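Local coordinates for beta-hydroxyacyl-(Acyl-carrier-protein) dehydratase FabA/FabZ (Xenorhabdus doucetiae, PDB 6QSR) that probably acts as a hotdog-fold 3-hydroxyacyl-ACP dehydratase, a lyase working in the biosynthesis of aryl polyene pigments, at residues His51-Val56 with Asp128-Leu133. Numbering follows the deposited sequence.
Sequences HVHCQV and DIQMNL
Asp128 faces Gln55 and His53 across two neighbouring antiparallel strands of the hotdog sheet. Its OD1 accepts two hydrogen bonds. Gln55 NE2 gives one to Asp128 OD1 at 2.7 Å, from the syn side and somewhat out of the carboxylate plane. His53 NE2 gives the other at 2.9 Å, nearly straight at 164°, and it reaches OD1 from above the carboxylate plane. The oxygen lies close to the His53 ring plane, so the ring edge points at it. With CG anti to the backbone N (chi1 -178°), the His53 ring lies along its own strand toward Asp128, and chi2 turns NE2 to that end.

Ile129 pairs with Cys54 through two backbone bonds, Ile129 N to Cys54 O and Cys54 N to Ile129 O. Its side chain turns to the opposite face of the sheet, where CD1 meets Val56 CG1 at 3.7 Å. Here the long helix 79-97, the hotdog's central helix, covers the sheet: Ile129 touches Ala86 and Val56 touches Met82.

Gln130 returns to the histidine face. Its CG sits over one face of the His53 ring, 3.9 Å from the centroid, a CH-pi contact. Its amide is stacked on the ring, with the planes 20° apart.

Met131 and Val52 form the second backbone-bonded pair. Met131 then bends toward Met83 and Ala86 of the helix. Asn132 lies opposite His51, and its OD1 stands near the ring plane of His51, 3.9 Å from ND1.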
ATOM      1  N   HIS B  51     -17.801   2.245  -9.830  1.00 20.38           N
ATOM      2  CA  HIS B  51     -17.405   3.270  -8.850  1.00 23.49           C
ATOM      3  C   HIS B  51     -17.483   2.745  -7.412  1.00 22.52           C
ATOM      4  O   HIS B  51     -18.367   1.943  -7.072  1.00 21.74           O
ATOM      5  CB  HIS B  51     -18.281   4.527  -9.044  1.00 29.50           C
ATOM      6  CG  HIS B  51     -18.394   5.402  -7.832  1.00 38.35           C
ATOM      7  ND1 HIS B  51     -17.584   6.500  -7.626  1.00 44.45           N
ATOM      8  CD2 HIS B  51     -19.230   5.347  -6.766  1.00 43.92           C
ATOM      9  CE1 HIS B  51     -17.911   7.076  -6.483  1.00 47.96           C
ATOM     10  NE2 HIS B  51     -18.902   6.393  -5.939  1.00 46.49           N
ATOM     11  N   VAL B  52     -16.563   3.215  -6.568  1.00 20.16           N
ATOM     12  CA  VAL B  52     -16.657   2.995  -5.131  1.00 19.55           C
ATOM     13  C   VAL B  52     -16.198   4.242  -4.375  1.00 19.65           C
ATOM     14  O   VAL B  52     -15.207   4.885  -4.759  1.00 19.65           O
ATOM     15  CB  VAL B  52     -15.883   1.720  -4.679  1.00 17.94           C
ATOM     16  CG1 VAL B  52     -14.409   1.774  -5.080  1.00 20.76           C
ATOM     17  CG2 VAL B  52     -16.018   1.498  -3.177  1.00 17.79           C
ATOM     18  N   HIS B  53     -16.952   4.584  -3.332  1.00 20.32           N
ATOM     19  CA  HIS B  53     -16.641   5.682  -2.422  1.00 20.73           C
ATOM     20  C   HIS B  53     -16.621   5.125  -0.998  1.00 20.59           C
ATOM     21  O   HIS B  53     -17.628   4.576  -0.515  1.00 19.98           O
ATOM     22  CB  HIS B  53     -17.705   6.768  -2.543  1.00 19.50           C
ATOM     23  CG  HIS B  53     -17.474   7.974  -1.678  1.00 18.71           C
ATOM     24  ND1 HIS B  53     -18.345   9.041  -1.673  1.00 19.61           N
ATOM     25  CD2 HIS B  53     -16.486   8.298  -0.808  1.00 17.65           C
ATOM     26  CE1 HIS B  53     -17.915   9.960  -0.827  1.00 16.60           C
ATOM     27  NE2 HIS B  53     -16.786   9.538  -0.295  1.00 17.92           N
ATOM     28  N   CYS B  54     -15.467   5.283  -0.345  1.00 20.97           N
ATOM     29  CA  CYS B  54     -15.260   4.902   1.046  1.00 20.71           C
ATOM     30  C   CYS B  54     -14.652   6.068   1.806  1.00 20.32           C
ATOM     31  O   CYS B  54     -14.083   6.997   1.215  1.00 20.69           O
ATOM     32  CB  CYS B  54     -14.319   3.702   1.158  1.00 20.57           C
ATOM     33  SG  CYS B  54     -14.988   2.157   0.523  1.00 24.63           S
ATOM     34  N   GLN B  55     -14.742   5.986   3.124  1.00 18.22           N
ATOM     35  CA  GLN B  55     -14.356   7.075   3.989  1.00 19.35           C
ATOM     36  C   GLN B  55     -13.545   6.581   5.175  1.00 19.95           C
ATOM     37  O   GLN B  55     -13.727   5.458   5.649  1.00 20.24           O
ATOM     38  CB  GLN B  55     -15.611   7.815   4.463  1.00 21.29           C
ATOM     39  CG  GLN B  55     -15.357   9.224   4.947  1.00 23.32           C
ATOM     40  CD  GLN B  55     -16.642  10.010   5.150  1.00 24.80           C
ATOM     41  OE1 GLN B  55     -17.382   9.758   6.093  1.00 27.73           O
ATOM     42  NE2 GLN B  55     -16.897  10.983   4.277  1.00 24.48           N
ATOM     43  N   VAL B  56     -12.634   7.431   5.640  1.00 20.47           N
ATOM     44  CA  VAL B  56     -11.836   7.135   6.819  1.00 20.24           C
ATOM     45  C   VAL B  56     -11.324   8.428   7.429  1.00 20.89           C
ATOM     46  O   VAL B  56     -11.054   9.386   6.704  1.00 21.98           O
ATOM     47  CB  VAL B  56     -10.667   6.183   6.476  1.00 19.81           C
ATOM     48  CG1 VAL B  56      -9.639   6.849   5.563  1.00 20.34           C
ATOM     49  CG2 VAL B  56     -10.016   5.656   7.748  1.00 20.27           C
ATOM     50  N   ASP B 128     -12.043  11.113   1.890  1.00 17.90           N
ATOM     51  CA  ASP B 128     -12.943  10.434   0.943  1.00 19.34           C
ATOM     52  C   ASP B 128     -12.111   9.751  -0.123  1.00 18.90           C
ATOM     53  O   ASP B 128     -11.383  10.415  -0.865  1.00 19.72           O
ATOM     54  CB  ASP B 128     -13.915  11.422   0.295  1.00 21.97           C
ATOM     55  CG  ASP B 128     -14.964  11.918   1.267  1.00 23.62           C
ATOM     56  OD1 ASP B 128     -15.672  11.075   1.862  1.00 23.51           O
ATOM     57  OD2 ASP B 128     -15.073  13.151   1.444  1.00 25.51           O
ATOM     58  N   ILE B 129     -12.210   8.422  -0.188  1.00 18.40           N
ATOM     59  CA  ILE B 129     -11.478   7.641  -1.177  1.00 18.55           C
ATOM     60  C   ILE B 129     -12.466   7.201  -2.268  1.00 18.99           C
ATOM     61  O   ILE B 129     -13.391   6.433  -2.006  1.00 19.72           O
ATOM     62  CB  ILE B 129     -10.754   6.446  -0.524  1.00 19.78           C
ATOM     63  CG1 ILE B 129      -9.764   6.941   0.551  1.00 22.27           C
ATOM     64  CG2 ILE B 129      -9.984   5.648  -1.566  1.00 20.34           C
ATOM     65  CD1 ILE B 129     -10.343   7.040   1.940  1.00 23.80           C
ATOM     66  N   GLN B 130     -12.274   7.719  -3.480  1.00 19.80           N
ATOM     67  CA  GLN B 130     -13.209   7.495  -4.599  1.00 21.80           C
ATOM     68  C   GLN B 130     -12.456   6.879  -5.774  1.00 22.85           C
ATOM     69  O   GLN B 130     -11.564   7.523  -6.339  1.00 25.75           O
ATOM     70  CB  GLN B 130     -13.880   8.811  -5.000  1.00 24.38           C
ATOM     71  CG  GLN B 130     -14.945   9.266  -4.010  1.00 27.87           C
ATOM     72  CD  GLN B 130     -15.629  10.565  -4.408  1.00 33.97           C
ATOM     73  OE1 GLN B 130     -16.571  10.569  -5.209  1.00 41.22           O
ATOM     74  NE2 GLN B 130     -15.175  11.673  -3.831  1.00 32.99           N
ATOM     75  N   MET B 131     -12.796   5.632  -6.114  1.00 23.73           N
ATOM     76  CA  MET B 131     -12.142   4.889  -7.207  1.00 23.08           C
ATOM     77  C   MET B 131     -13.120   4.649  -8.372  1.00 24.28           C
ATOM     78  O   MET B 131     -14.288   4.313  -8.147  1.00 23.60           O
ATOM     79  CB  MET B 131     -11.590   3.546  -6.709  1.00 23.31           C
ATOM     80  CG  MET B 131     -10.705   3.611  -5.460  1.00 25.45           C
ATOM     81  SD  MET B 131      -9.278   4.688  -5.696  1.00 29.08           S
ATOM     82  CE  MET B 131      -8.248   3.697  -6.783  1.00 24.27           C
ATOM     83  N   ASN B 132     -12.620   4.821  -9.599  1.00 21.98           N
ATOM     84  CA  ASN B 132     -13.381   4.627 -10.844  1.00 22.10           C
ATOM     85  C   ASN B 132     -12.802   3.451 -11.626  1.00 23.90           C
ATOM     86  O   ASN B 132     -11.595   3.405 -11.886  1.00 24.05           O
ATOM     87  CB  ASN B 132     -13.285   5.869 -11.734  1.00 21.55           C
ATOM     88  CG  ASN B 132     -13.916   7.085 -11.115  1.00 24.97           C
ATOM     89  OD1 ASN B 132     -14.942   6.996 -10.448  1.00 28.61           O
ATOM     90  ND2 ASN B 132     -13.322   8.243 -11.360  1.00 29.27           N
ATOM     91  N   LEU B 133     -13.667   2.514 -12.008  1.00 22.33           N
ATOM     92  CA  LEU B 133     -13.245   1.336 -12.752  1.00 21.72           C
ATOM     93  C   LEU B 133     -12.734   1.704 -14.153  1.00 22.05           C
ATOM     94  O   LEU B 133     -13.413   2.410 -14.890  1.00 24.89           O
ATOM     95  CB  LEU B 133     -14.420   0.358 -12.872  1.00 22.72           C
ATOM     96  CG  LEU B 133     -14.221  -0.909 -13.709  1.00 23.14           C
ATOM     97  CD1 LEU B 133     -13.138  -1.798 -13.120  1.00 22.30           C
ATOM     98  CD2 LEU B 133     -15.547  -1.651 -13.835  1.00 23.64           C
TER